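Local coordinates for protein nicastrin (Dictyostelium purpureum, PDB 4R12) that is probably the large glycoprotein subunit of gamma-secretase, which cleaves membrane proteins such as Notch and amyloid precursor protein, and is thought to recruit substrates, at residues G45-I50 and I69-T74; I95-T100 and Q149-I154; L219-T224 and F267-R272; W273-S278 and S384-L389. All coordinates share one frame; numbering follows the deposited sequence.

Contact 1: residues G45-I50 and I69-T74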
loop_
_atom_site.group_PDB
_atom_site.type_symbol
_atom_site.label_atom_id
_atom_site.label_comp_id
_atom_site.label_asym_id
_atom_site.label_seq_id
_atom_site.Cartn_x
_atom_site.Cartn_y
_atom_site.Cartn_z
ATOM N N GLY A 45 -9.450 -2.089 31.821
ATOM C CA GLY A 45 -9.526 -0.908 32.658
ATOM C C GLY A 45 -10.841 -0.170 32.515
ATOM O O GLY A 45 -11.694 -0.536 31.701
ATOM N N ILE A 46 -11.003 0.874 33.321
ATOM C CA ILE A 46 -12.180 1.728 33.258
ATOM C C ILE A 46 -12.089 2.648 32.025
ATOM O O ILE A 46 -11.027 3.201 31.729
ATOM C CB ILE A 46 -12.325 2.561 34.557
ATOM C CG1 ILE A 46 -13.653 3.314 34.593
ATOM C CG2 ILE A 46 -11.154 3.517 34.730
ATOM C CD1 ILE A 46 -14.835 2.441 34.905
ATOM N N LEU A 47 -13.191 2.789 31.293
ATOM C CA LEU A 47 -13.207 3.679 30.135
ATOM C C LEU A 47 -13.199 5.139 30.576
ATOM O O LEU A 47 -14.013 5.550 31.401
ATOM C CB LEU A 47 -14.428 3.401 29.256
ATOM C CG LEU A 47 -14.504 2.036 28.570
ATOM C CD1 LEU A 47 -15.783 1.922 27.775
ATOM C CD2 LEU A 47 -13.293 1.814 27.678
ATOM N N TYR A 48 -12.259 5.914 30.045
ATOM C CA TYR A 48 -12.200 7.347 30.316
ATOM C C TYR A 48 -12.115 8.104 28.996
ATOM O O TYR A 48 -11.182 7.895 28.224
ATOM C CB TYR A 48 -11.004 7.697 31.203
ATOM C CG TYR A 48 -10.853 9.185 31.457
ATOM C CD1 TYR A 48 -10.179 10.005 30.555
ATOM C CD2 TYR A 48 -11.389 9.773 32.597
ATOM C CE1 TYR A 48 -10.044 11.361 30.779
ATOM C CE2 TYR A 48 -11.258 11.132 32.831
ATOM C CZ TYR A 48 -10.587 11.920 31.919
ATOM O OH TYR A 48 -10.455 13.270 32.147
ATOM N N LEU A 49 -13.077 8.995 28.754
ATOM C CA LEU A 49 -13.188 9.694 27.469
ATOM C C LEU A 49 -12.492 11.050 27.440
ATOM O O LEU A 49 -12.760 11.920 28.264
ATOM C CB LEU A 49 -14.661 9.884 27.103
ATOM C CG LEU A 49 -14.950 10.754 25.877
ATOM C CD1 LEU A 49 -14.462 10.078 24.599
ATOM C CD2 LEU A 49 -16.428 11.062 25.797
ATOM N N ILE A 50 -11.590 11.219 26.481
ATOM C CA ILE A 50 -11.035 12.526 26.184
ATOM C C ILE A 50 -11.613 13.008 24.855
ATOM O O ILE A 50 -11.323 12.432 23.812
ATOM C CB ILE A 50 -9.505 12.497 26.107
ATOM C CG1 ILE A 50 -8.907 12.153 27.478
ATOM C CG2 ILE A 50 -8.968 13.835 25.624
ATOM C CD1 ILE A 50 -7.397 12.212 27.499
ATOM N N ILE A 69 -8.567 2.528 30.517
ATOM C CA ILE A 69 -8.592 2.518 29.051
ATOM C C ILE A 69 -9.077 3.875 28.543
ATOM O O ILE A 69 -10.257 4.208 28.666
ATOM C CB ILE A 69 -9.517 1.427 28.477
ATOM C CG1 ILE A 69 -9.122 0.041 28.993
ATOM C CG2 ILE A 69 -9.508 1.468 26.934
ATOM C CD1 ILE A 69 -7.693 -0.328 28.686
ATOM N N VAL A 70 -8.164 4.657 27.980
ATOM C CA VAL A 70 -8.506 5.975 27.456
ATOM C C VAL A 70 -9.210 5.868 26.109
ATOM O O VAL A 70 -8.723 5.210 25.183
ATOM C CB VAL A 70 -7.257 6.863 27.305
ATOM C CG1 VAL A 70 -7.627 8.220 26.710
ATOM C CG2 VAL A 70 -6.567 7.042 28.648
ATOM N N VAL A 71 -10.366 6.514 26.008
ATOM C CA VAL A 71 -11.103 6.610 24.752
ATOM C C VAL A 71 -10.850 7.986 24.156
ATOM O O VAL A 71 -11.126 8.998 24.796
ATOM C CB VAL A 71 -12.611 6.396 24.957
ATOM C CG1 VAL A 71 -13.339 6.453 23.628
ATOM C CG2 VAL A 71 -12.863 5.066 25.657
ATOM N N LEU A 72 -10.313 8.025 22.942
ATOM C CA LEU A 72 -9.926 9.289 22.328
ATOM C C LEU A 72 -10.807 9.682 21.154
ATOM O O LEU A 72 -10.931 8.932 20.190
ATOM C CB LEU A 72 -8.473 9.226 21.841
ATOM C CG LEU A 72 -7.350 9.173 22.873
ATOM C CD1 LEU A 72 -6.016 8.957 22.176
ATOM C CD2 LEU A 72 -7.332 10.457 23.670
ATOM N N ASP A 73 -11.404 10.865 21.234
ATOM C CA ASP A 73 -11.877 11.532 20.032
ATOM C C ASP A 73 -10.639 11.713 19.177
ATOM O O ASP A 73 -9.561 12.023 19.702
ATOM C CB ASP A 73 -12.527 12.878 20.343
ATOM C CG ASP A 73 -13.028 13.589 19.092
ATOM O OD1 ASP A 73 -12.204 14.223 18.391
ATOM O OD2 ASP A 73 -14.243 13.514 18.821
ATOM N N THR A 74 -10.762 11.518 17.874
ATOM C CA THR A 74 -9.558 11.438 17.065
ATOM C C THR A 74 -8.779 12.755 17.004
ATOM O O THR A 74 -7.586 12.749 16.696
ATOM C CB THR A 74 -9.871 10.960 15.637
ATOM O OG1 THR A 74 -8.640 10.697 14.953
ATOM C CG2 THR A 74 -10.689 11.992 14.875
#
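Val71 is bonded through both its backbone N-H and its carbonyl: its N-H meets Tyr48 O at 2.7 Å and 170°, and its carbonyl O accepts from Ile50 N at 2.8 Å. Leu47, on the same face as Val71, sends CD2 between two neighbours, 3.9 Å from Val71 CG2 and equally far from Ile69 CG2, while CD1 of Leu49 rests on the other branch, Val71 CG1. Leu49 CG stands opposite its own backbone N (chi1 172°), which swings that methyl over the adjoining strand. The other face carries Ile50, whose CB packs against Leu72 CD2 at 3.8 Å and whose CD1 reaches Val70 CG1. Residues 45-50 and 69-72 are the parallel strands of a beta-alpha-beta unit in the nicastrin small lobe, joined through helix 53-57; their axes come within 4.5 Å and diverge by 30°. The parallel pattern continues at both ends: Ile69 N donates to Ile46 O at 2.8 Å from above the carbonyl plane, and Asp73 N closes on Ile50 O at 3.0 Å. Gly45 lets Ile69 CG1 come close to its backbone N, where a side chain would be tight against Ile69 N. Helix 148-160 lies over the face of Leu47, Leu49 and Val71, and Arg155 from it forms a salt bridge with Asp73. Below the opposite face, Tyr48 hands its hydroxyl to Ser55 O.

Contact 2: residues I95-T100 and Q149-I154; sequences IVLTDT and QTSVAI. With NAG (2-acetamido-2-deoxy-beta-D-glucopyranose), chain D.
Where strand 90-96 of the small lobe runs out into a loop, it meets the first turns of helix 148-160 beside an N-glycan, and Ser151 makes the central link. Its OG accepts Thr98 N at 2.9 Å along a nearly straight N-H line (168°) and also lies 3.4 Å from Leu97 CA. With chi1 at -74°, the hydroxyl stands beside the backbone N of Ser151 and opposite its carbonyl carbon; it also bonds to Asp147 O, so a backbone N-H and a backbone carbonyl both use this buried oxygen. Asp99 comes over the same serine from the loop, its OD1 3.6 Å from Ser151 CB, while its CB lies 3.8 Å from Val152 CG2. The carboxylate finds its charge partner one turn further along the helix, in a salt bridge from OD2 to Arg155. On the inner side Leu97 lays CD2 alongside the helix backbone, 3.7 Å from Ser151 O, and more loosely against Ile154 CG2. The N-acetylglucosamine (NAG) attached to Asn148 donates its N2-H to Asp99 O at 3.0 Å, tying the sugar to the loop through its acetamide N-H. Leu97 and Ile154 both touch Ile146 of strand 143-146, and Leu97 also packs on Val71 of strand 67-72, so the helix start is seated across the ends of these neighbouring strands.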
loop_
_atom_site.group_PDB
_atom_site.type_symbol
_atom_site.label_atom_id
_atom_site.label_comp_id
_atom_site.label_asym_id
_atom_site.label_seq_id
_atom_site.Cartn_x
_atom_site.Cartn_y
_atom_site.Cartn_z
ATOM N N ILE A 95 -8.485 3.410 23.035
ATOM C CA ILE A 95 -9.426 3.176 21.949
ATOM C C ILE A 95 -9.600 4.473 21.183
ATOM O O ILE A 95 -9.918 5.514 21.769
ATOM C CB ILE A 95 -10.790 2.697 22.458
ATOM C CG1 ILE A 95 -10.631 1.392 23.236
ATOM C CG2 ILE A 95 -11.763 2.531 21.299
ATOM C CD1 ILE A 95 -11.915 0.907 23.898
ATOM N N VAL A 96 -9.372 4.414 19.877
ATOM C CA VAL A 96 -9.511 5.598 19.037
ATOM C C VAL A 96 -10.829 5.530 18.275
ATOM O O VAL A 96 -11.113 4.560 17.561
ATOM C CB VAL A 96 -8.324 5.749 18.052
ATOM C CG1 VAL A 96 -8.547 6.952 17.113
ATOM C CG2 VAL A 96 -7.001 5.888 18.833
ATOM N N LEU A 97 -11.634 6.573 18.443
ATOM C CA LEU A 97 -12.951 6.647 17.833
ATOM C C LEU A 97 -12.846 7.119 16.384
ATOM O O LEU A 97 -12.037 7.991 16.064
ATOM C CB LEU A 97 -13.846 7.598 18.642
ATOM C CG LEU A 97 -13.979 7.298 20.144
ATOM C CD1 LEU A 97 -14.628 8.479 20.848
ATOM C CD2 LEU A 97 -14.780 6.027 20.386
ATOM N N THR A 98 -13.659 6.540 15.513
ATOM C CA THR A 98 -13.667 6.954 14.115
ATOM C C THR A 98 -15.044 7.436 13.666
ATOM O O THR A 98 -15.302 7.468 12.462
ATOM C CB THR A 98 -13.232 5.809 13.180
ATOM O OG1 THR A 98 -14.221 4.769 13.216
ATOM C CG2 THR A 98 -11.886 5.238 13.620
ATOM N N ASP A 99 -15.919 7.797 14.612
ATOM C CA ASP A 99 -17.240 8.326 14.245
ATOM C C ASP A 99 -17.148 9.796 13.822
ATOM O O ASP A 99 -18.056 10.325 13.181
ATOM C CB ASP A 99 -18.261 8.156 15.383
ATOM C CG ASP A 99 -17.776 8.707 16.721
ATOM O OD1 ASP A 99 -16.547 8.743 16.972
ATOM O OD2 ASP A 99 -18.646 9.092 17.540
ATOM N N THR A 100 -16.042 10.441 14.183
ATOM C CA THR A 100 -15.685 11.758 13.657
ATOM C C THR A 100 -14.279 11.701 13.054
ATOM O O THR A 100 -13.507 10.791 13.359
ATOM C CB THR A 100 -15.707 12.840 14.738
ATOM O OG1 THR A 100 -14.724 12.534 15.736
ATOM C CG2 THR A 100 -17.090 12.952 15.387
ATOM N N GLN A 149 -20.052 2.830 13.739
ATOM C CA GLN A 149 -21.150 2.418 14.596
ATOM C C GLN A 149 -20.668 2.105 16.013
ATOM O O GLN A 149 -21.232 2.597 16.991
ATOM C CB GLN A 149 -21.850 1.206 13.977
ATOM C CG GLN A 149 -22.884 0.538 14.869
ATOM C CD GLN A 149 -23.806 -0.389 14.091
ATOM O OE1 GLN A 149 -24.343 -0.011 13.044
ATOM N NE2 GLN A 149 -23.989 -1.609 14.592
ATOM N N THR A 150 -19.611 1.305 16.128
ATOM C CA THR A 150 -19.085 0.951 17.443
ATOM C C THR A 150 -18.555 2.181 18.182
ATOM O O THR A 150 -18.717 2.301 19.392
ATOM C CB THR A 150 -17.972 -0.116 17.334
ATOM O OG1 THR A 150 -18.465 -1.236 16.586
ATOM C CG2 THR A 150 -17.522 -0.589 18.703
ATOM N N SER A 151 -17.932 3.106 17.451
ATOM C CA SER A 151 -17.412 4.321 18.072
ATOM C C SER A 151 -18.528 5.127 18.727
ATOM O O SER A 151 -18.371 5.618 19.847
ATOM C CB SER A 151 -16.666 5.184 17.045
ATOM O OG SER A 151 -15.401 4.618 16.733
ATOM N N VAL A 152 -19.649 5.254 18.023
ATOM C CA VAL A 152 -20.808 5.963 18.559
ATOM C C VAL A 152 -21.204 5.382 19.916
ATOM O O VAL A 152 -21.404 6.115 20.889
ATOM C CB VAL A 152 -22.010 5.903 17.582
ATOM C CG1 VAL A 152 -23.282 6.457 18.241
ATOM C CG2 VAL A 152 -21.685 6.653 16.295
ATOM N N ALA A 153 -21.276 4.059 19.983
ATOM C CA ALA A 153 -21.722 3.393 21.197
ATOM C C ALA A 153 -20.687 3.539 22.320
ATOM O O ALA A 153 -21.036 3.819 23.460
ATOM C CB ALA A 153 -22.017 1.930 20.910
ATOM N N ILE A 154 -19.409 3.391 21.984
ATOM C CA ILE A 154 -18.341 3.492 22.974
ATOM C C ILE A 154 -18.125 4.932 23.452
ATOM O O ILE A 154 -17.751 5.164 24.605
ATOM C CB ILE A 154 -17.022 2.916 22.406
ATOM C CG1 ILE A 154 -17.189 1.419 22.159
ATOM C CG2 ILE A 154 -15.855 3.156 23.363
ATOM C CD1 ILE A 154 -17.556 0.662 23.398
HETATM C C1 NAG D . -20.254 8.146 10.488
HETATM C C2 NAG D . -19.659 9.284 9.700
HETATM C C3 NAG D . -20.602 10.461 9.687
HETATM C C4 NAG D . -22.022 10.054 9.315
HETATM C C5 NAG D . -22.434 8.859 10.175
HETATM C C6 NAG D . -23.783 8.287 9.857
HETATM C C7 NAG D . -17.288 9.508 9.679
HETATM C C8 NAG D . -16.110 10.127 10.328
HETATM N N2 NAG D . -18.429 9.685 10.292
HETATM O O3 NAG D . -20.072 11.400 8.773
HETATM O O4 NAG D . -22.867 11.180 9.535
HETATM O O5 NAG D . -21.507 7.838 9.916
HETATM O O6 NAG D . -23.784 7.824 8.520
HETATM O O7 NAG D . -17.203 8.879 8.661
#

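Contact 3: residues L219-T224 and F267-R272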
loop_
_atom_site.group_PDB
_atom_site.type_symbol
_atom_site.label_atom_id
_atom_site.label_comp_id
_atom_site.label_asym_id
_atom_site.label_seq_id
_atom_site.Cartn_x
_atom_site.Cartn_y
_atom_site.Cartn_z
ATOM N N LEU A 219 3.613 1.672 -10.544
ATOM C CA LEU A 219 3.219 2.392 -9.345
ATOM C C LEU A 219 3.425 1.493 -8.135
ATOM O O LEU A 219 3.477 0.259 -8.265
ATOM C CB LEU A 219 1.757 2.856 -9.420
ATOM C CG LEU A 219 0.629 1.848 -9.679
ATOM C CD1 LEU A 219 0.259 1.032 -8.427
ATOM C CD2 LEU A 219 -0.607 2.588 -10.223
ATOM N N PRO A 220 3.549 2.107 -6.954
ATOM C CA PRO A 220 3.545 1.354 -5.700
ATOM C C PRO A 220 2.108 1.184 -5.216
ATOM O O PRO A 220 1.442 2.192 -4.999
ATOM C CB PRO A 220 4.359 2.252 -4.759
ATOM C CG PRO A 220 4.056 3.650 -5.247
ATOM C CD PRO A 220 3.847 3.540 -6.748
ATOM N N PHE A 221 1.604 -0.038 -5.078
ATOM C CA PHE A 221 0.199 -0.150 -4.663
ATOM C C PHE A 221 0.012 -0.375 -3.158
ATOM O O PHE A 221 -1.110 -0.228 -2.649
ATOM C CB PHE A 221 -0.545 -1.242 -5.462
ATOM C CG PHE A 221 -0.210 -2.670 -5.080
ATOM C CD1 PHE A 221 -0.970 -3.354 -4.120
ATOM C CD2 PHE A 221 0.796 -3.361 -5.743
ATOM C CE1 PHE A 221 -0.693 -4.676 -3.804
ATOM C CE2 PHE A 221 1.078 -4.680 -5.433
ATOM C CZ PHE A 221 0.329 -5.343 -4.463
ATOM N N ASP A 222 1.075 -0.687 -2.428
ATOM C CA ASP A 222 0.909 -0.892 -0.991
ATOM C C ASP A 222 0.818 0.450 -0.258
ATOM O O ASP A 222 1.234 1.495 -0.774
ATOM C CB ASP A 222 2.045 -1.751 -0.409
ATOM C CG ASP A 222 3.403 -1.080 -0.501
ATOM O OD1 ASP A 222 3.776 -0.638 -1.603
ATOM O OD2 ASP A 222 4.100 -0.993 0.536
ATOM N N THR A 223 0.233 0.409 0.937
ATOM C CA THR A 223 -0.060 1.610 1.699
ATOM C C THR A 223 0.414 1.478 3.139
ATOM O O THR A 223 0.888 0.413 3.555
ATOM C CB THR A 223 -1.564 1.900 1.718
ATOM O OG1 THR A 223 -2.241 0.714 2.147
ATOM C CG2 THR A 223 -2.064 2.309 0.320
ATOM N N THR A 224 0.272 2.555 3.907
ATOM C CA THR A 224 0.626 2.524 5.329
ATOM C C THR A 224 -0.410 3.251 6.160
ATOM O O THR A 224 -1.190 4.042 5.644
ATOM C CB THR A 224 1.993 3.168 5.614
ATOM O OG1 THR A 224 2.028 4.488 5.045
ATOM C CG2 THR A 224 3.120 2.328 5.042
ATOM N N PHE A 267 2.745 -3.346 -10.832
ATOM C CA PHE A 267 2.177 -2.937 -9.555
ATOM C C PHE A 267 3.081 -3.452 -8.440
ATOM O O PHE A 267 3.013 -4.640 -8.108
ATOM C CB PHE A 267 0.750 -3.498 -9.380
ATOM C CG PHE A 267 -0.256 -2.947 -10.372
ATOM C CD1 PHE A 267 -0.244 -3.347 -11.703
ATOM C CD2 PHE A 267 -1.217 -2.033 -9.963
ATOM C CE1 PHE A 267 -1.172 -2.834 -12.605
ATOM C CE2 PHE A 267 -2.151 -1.519 -10.863
ATOM C CZ PHE A 267 -2.137 -1.924 -12.174
ATOM N N TRP A 268 3.937 -2.584 -7.889
ATOM C CA TRP A 268 4.971 -3.013 -6.932
ATOM C C TRP A 268 4.389 -3.109 -5.533
ATOM O O TRP A 268 3.688 -2.197 -5.088
ATOM C CB TRP A 268 6.175 -2.049 -6.900
ATOM C CG TRP A 268 6.860 -1.821 -8.201
ATOM C CD1 TRP A 268 7.083 -0.611 -8.805
ATOM C CD2 TRP A 268 7.424 -2.815 -9.070
ATOM N NE1 TRP A 268 7.748 -0.794 -9.994
ATOM C CE2 TRP A 268 7.965 -2.138 -10.184
ATOM C CE3 TRP A 268 7.526 -4.212 -9.016
ATOM C CZ2 TRP A 268 8.598 -2.808 -11.229
ATOM C CZ3 TRP A 268 8.154 -4.869 -10.061
ATOM C CH2 TRP A 268 8.677 -4.168 -11.149
ATOM N N ASN A 269 4.692 -4.201 -4.833
ATOM C CA ASN A 269 4.219 -4.374 -3.465
ATOM C C ASN A 269 5.347 -4.096 -2.468
ATOM O O ASN A 269 6.519 -4.177 -2.821
ATOM C CB ASN A 269 3.672 -5.787 -3.270
ATOM C CG ASN A 269 2.657 -5.874 -2.141
ATOM O OD1 ASN A 269 2.542 -4.960 -1.317
ATOM N ND2 ASN A 269 1.924 -6.996 -2.083
ATOM N N ALA A 270 4.968 -3.759 -1.240
ATOM C CA ALA A 270 5.885 -3.511 -0.123
ATOM C C ALA A 270 6.912 -2.397 -0.399
ATOM O O ALA A 270 7.981 -2.343 0.222
ATOM C CB ALA A 270 6.585 -4.824 0.274
ATOM N N GLU A 271 6.567 -1.484 -1.304
ATOM C CA GLU A 271 7.427 -0.347 -1.593
ATOM C C GLU A 271 7.536 0.613 -0.418
ATOM O O GLU A 271 8.554 1.287 -0.267
ATOM C CB GLU A 271 6.913 0.422 -2.819
ATOM C CG GLU A 271 6.988 -0.386 -4.076
ATOM C CD GLU A 271 8.427 -0.661 -4.506
ATOM O OE1 GLU A 271 9.047 0.216 -5.131
ATOM O OE2 GLU A 271 8.935 -1.751 -4.209
ATOM N N ARG A 272 6.492 0.690 0.409
ATOM C CA ARG A 272 6.522 1.632 1.531
ATOM C C ARG A 272 7.510 1.178 2.594
ATOM O O ARG A 272 7.751 1.888 3.565
ATOM C CB ARG A 272 5.144 1.802 2.167
ATOM C CG ARG A 272 4.022 2.134 1.205
ATOM C CD ARG A 272 4.435 3.163 0.235
ATOM N NE ARG A 272 3.384 3.564 -0.713
ATOM C CZ ARG A 272 3.574 4.566 -1.565
ATOM N NH1 ARG A 272 4.749 5.199 -1.553
ATOM N NH2 ARG A 272 2.625 4.942 -2.406
#
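Leu219 and Pro220 pair in parallel with Phe267 and Trp268, Trp268 N donating to Leu219 O and Phe221 N to Trp268 O (3.0 Å, in the carbonyl plane), before both chains leave their strands as loops. Asp222 then turns its carboxylate into the 270-272 bend. Its CG sits between the backbone N and carbonyl carbon (chi1 65°), directing OD2 through its syn lone pair to Arg272 N at 2.9 Å, while OD1 takes Glu271 N from above the carboxylate plane. Arg272 answers with its own side chain: NE reaches Asp222 O at 3.0 Å, that oxygen lying close to the guanidinium plane. Pro220 covers one guanidinium face, its CG 3.4 Å from NH2, and Thr224 CG2 meets Arg272 CB. Replacing Arg272 with an alanine would probably leave Asp222 O without the NE donor and Pro220 without the flat group it packs against. On the other side Phe221 presses its ring on Asn269, CZ lying 3.3 Å from ND2 with ring and amide planes 43° apart, while ND2 is hydrogen-bonded to Gln198 O, and Phe267 O comes to the ring edge. Ser237 of helix 234-252 bonds both Asp222 O and Arg272 NH2. This is the large lobe, related to zinc exopeptidases. Asp222 and Arg272 thus hold each other's loop through main-chain atoms, and the buried carboxylate, given two backbone N-H groups with an arginine close by, is likely to be stabilised as an anion.

Contact 4: residues W273-S278 and S384-L389; sequences WGYVGS and SSMSFL
With CG beside the backbone N and opposite the carbonyl carbon (chi1 -52°), Tyr275 aims its ring past Ser384 and brings its hydroxyl to Met386, while Ser278 places OG between its own N and carbonyl carbon (chi1 50°), facing Ser387. The OG atoms of Ser278 and Ser387 meet at 2.8 Å, a hydrogen bond between the two hydroxyls. Ser278 OG is also bonded to Glu271, which takes Ser384 OG as well, so one carboxylate oxygen ties both segments together. Met386, extended beyond CG, holds SD 3.7 Å from Tyr275 OH and 5.1 Å from the ring centroid; the sulfur sits 48° off the ring normal, an oblique Met-aromatic contact. Nearer the backbone, Tyr275 CB lies 3.6 Å from Ser387 OG, and CE1 approaches Ser384 N at 4.1 Å. An alanine in place of Tyr275 would strip away the ring, and Met386 SD is likely to be left without its aromatic neighbour and a gap opened beside Ser384. Phe388 adds a looser touch, its CE1 near Ser278 CB. Tyr275 is the N-cap residue of helix 276-287, and the contact is a buried junction in the large lobe between the N-terminal turn of that helix and the short helix 385-389, close to the ends of strands 214-220 and 262-268.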
loop_
_atom_site.group_PDB
_atom_site.type_symbol
_atom_site.label_atom_id
_atom_site.label_comp_id
_atom_site.label_asym_id
_atom_site.label_seq_id
_atom_site.Cartn_x
_atom_site.Cartn_y
_atom_site.Cartn_z
ATOM N N TRP A 273 8.079 -0.011 2.411
ATOM C CA TRP A 273 8.996 -0.561 3.401
ATOM C C TRP A 273 10.367 -0.777 2.766
ATOM O O TRP A 273 10.935 -1.874 2.808
ATOM C CB TRP A 273 8.416 -1.850 3.988
ATOM C CG TRP A 273 7.058 -1.608 4.576
ATOM C CD1 TRP A 273 5.848 -1.831 3.970
ATOM C CD2 TRP A 273 6.765 -1.033 5.857
ATOM N NE1 TRP A 273 4.825 -1.449 4.806
ATOM C CE2 TRP A 273 5.360 -0.956 5.967
ATOM C CE3 TRP A 273 7.554 -0.577 6.919
ATOM C CZ2 TRP A 273 4.729 -0.447 7.099
ATOM C CZ3 TRP A 273 6.924 -0.077 8.045
ATOM C CH2 TRP A 273 5.526 -0.016 8.127
ATOM N N GLY A 274 10.880 0.288 2.159
ATOM C CA GLY A 274 12.216 0.279 1.588
ATOM C C GLY A 274 12.301 -0.166 0.140
ATOM O O GLY A 274 13.313 -0.741 -0.268
ATOM N N TYR A 275 11.230 0.065 -0.628
ATOM C CA TYR A 275 11.199 -0.267 -2.054
ATOM C C TYR A 275 11.542 -1.719 -2.368
ATOM O O TYR A 275 12.180 -1.980 -3.378
ATOM C CB TYR A 275 12.179 0.635 -2.832
ATOM C CG TYR A 275 12.009 2.108 -2.571
ATOM C CD1 TYR A 275 10.884 2.780 -3.031
ATOM C CD2 TYR A 275 12.968 2.835 -1.869
ATOM C CE1 TYR A 275 10.708 4.121 -2.798
ATOM C CE2 TYR A 275 12.802 4.196 -1.635
ATOM C CZ TYR A 275 11.663 4.828 -2.111
ATOM O OH TYR A 275 11.457 6.169 -1.896
ATOM N N VAL A 276 11.137 -2.673 -1.535
ATOM C CA VAL A 276 11.673 -4.015 -1.727
ATOM C C VAL A 276 11.081 -4.732 -2.934
ATOM O O VAL A 276 11.724 -5.624 -3.492
ATOM C CB VAL A 276 11.498 -4.888 -0.477
ATOM C CG1 VAL A 276 12.247 -4.258 0.700
ATOM C CG2 VAL A 276 10.043 -5.087 -0.146
ATOM N N GLY A 277 9.873 -4.343 -3.344
ATOM C CA GLY A 277 9.262 -4.904 -4.539
ATOM C C GLY A 277 9.996 -4.548 -5.823
ATOM O O GLY A 277 10.395 -5.435 -6.584
ATOM N N SER A 278 10.184 -3.257 -6.075
ATOM C CA SER A 278 10.962 -2.853 -7.245
ATOM C C SER A 278 12.404 -3.367 -7.168
ATOM O O SER A 278 12.948 -3.856 -8.159
ATOM C CB SER A 278 10.948 -1.329 -7.427
ATOM O OG SER A 278 11.285 -0.630 -6.244
ATOM N N SER A 384 9.349 4.668 -6.605
ATOM C CA SER A 384 9.856 3.376 -7.048
ATOM C C SER A 384 10.865 3.501 -8.181
ATOM O O SER A 384 11.687 2.595 -8.391
ATOM C CB SER A 384 8.688 2.486 -7.483
ATOM O OG SER A 384 7.894 2.156 -6.357
ATOM N N SER A 385 10.776 4.603 -8.928
ATOM C CA SER A 385 11.728 4.888 -9.998
ATOM C C SER A 385 13.154 4.980 -9.464
ATOM O O SER A 385 14.115 4.711 -10.178
ATOM C CB SER A 385 11.367 6.192 -10.712
ATOM O OG SER A 385 10.175 6.052 -11.463
ATOM N N MET A 386 13.284 5.376 -8.203
ATOM C CA MET A 386 14.588 5.415 -7.559
ATOM C C MET A 386 15.334 4.080 -7.638
ATOM O O MET A 386 16.571 4.058 -7.721
ATOM C CB MET A 386 14.444 5.837 -6.100
ATOM C CG MET A 386 14.079 7.298 -5.923
ATOM S SD MET A 386 13.899 7.745 -4.182
ATOM C CE MET A 386 14.000 9.527 -4.289
ATOM N N SER A 387 14.602 2.972 -7.616
ATOM C CA SER A 387 15.249 1.668 -7.682
ATOM C C SER A 387 15.896 1.467 -9.044
ATOM O O SER A 387 16.982 0.896 -9.142
ATOM C CB SER A 387 14.248 0.546 -7.395
ATOM O OG SER A 387 13.699 0.697 -6.101
ATOM N N PHE A 388 15.235 1.936 -10.099
ATOM C CA PHE A 388 15.799 1.807 -11.443
ATOM C C PHE A 388 16.952 2.785 -11.673
ATOM O O PHE A 388 17.939 2.447 -12.326
ATOM C CB PHE A 388 14.705 2.002 -12.506
ATOM C CG PHE A 388 13.683 0.902 -12.510
ATOM C CD1 PHE A 388 12.646 0.902 -11.600
ATOM C CD2 PHE A 388 13.783 -0.153 -13.407
ATOM C CE1 PHE A 388 11.713 -0.121 -11.588
ATOM C CE2 PHE A 388 12.852 -1.179 -13.399
ATOM C CZ PHE A 388 11.822 -1.165 -12.479
ATOM N N LEU A 389 16.837 3.990 -11.126
ATOM C CA LEU A 389 17.875 5.011 -11.331
ATOM C C LEU A 389 19.194 4.684 -10.631
ATOM O O LEU A 389 20.245 5.252 -10.960
ATOM C CB LEU A 389 17.358 6.368 -10.866
ATOM C CG LEU A 389 16.275 6.923 -11.790
ATOM C CD1 LEU A 389 15.413 7.943 -11.063
ATOM C CD2 LEU A 389 16.919 7.520 -13.039
#

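The four contacts form two pairs, one in each lobe. Contacts 1 and 2, with centres 11 Å apart, share neighbouring strands 67-72 and 90-96: Leu72 N probably bonds to Ile95 O at 2.8 Å, and Val71 CG1 packs on Leu97 CD2. Contacts 3 and 4, 10 Å apart between centres, meet at Glu271, whose OE1 lies 2.6 Å from both Ser384 OG and Ser278 OG. Neither contact of one pair touches a contact of the other; the nearest atoms of contacts 2 and 3 are about 13 Å apart, and the centres of contacts 1 and 4 about 40 Å. Attached sugar adjoins contact 2 directly, while Asp73 of contact 1 has its side chain about 7 Å from an N-acetylglucosamine.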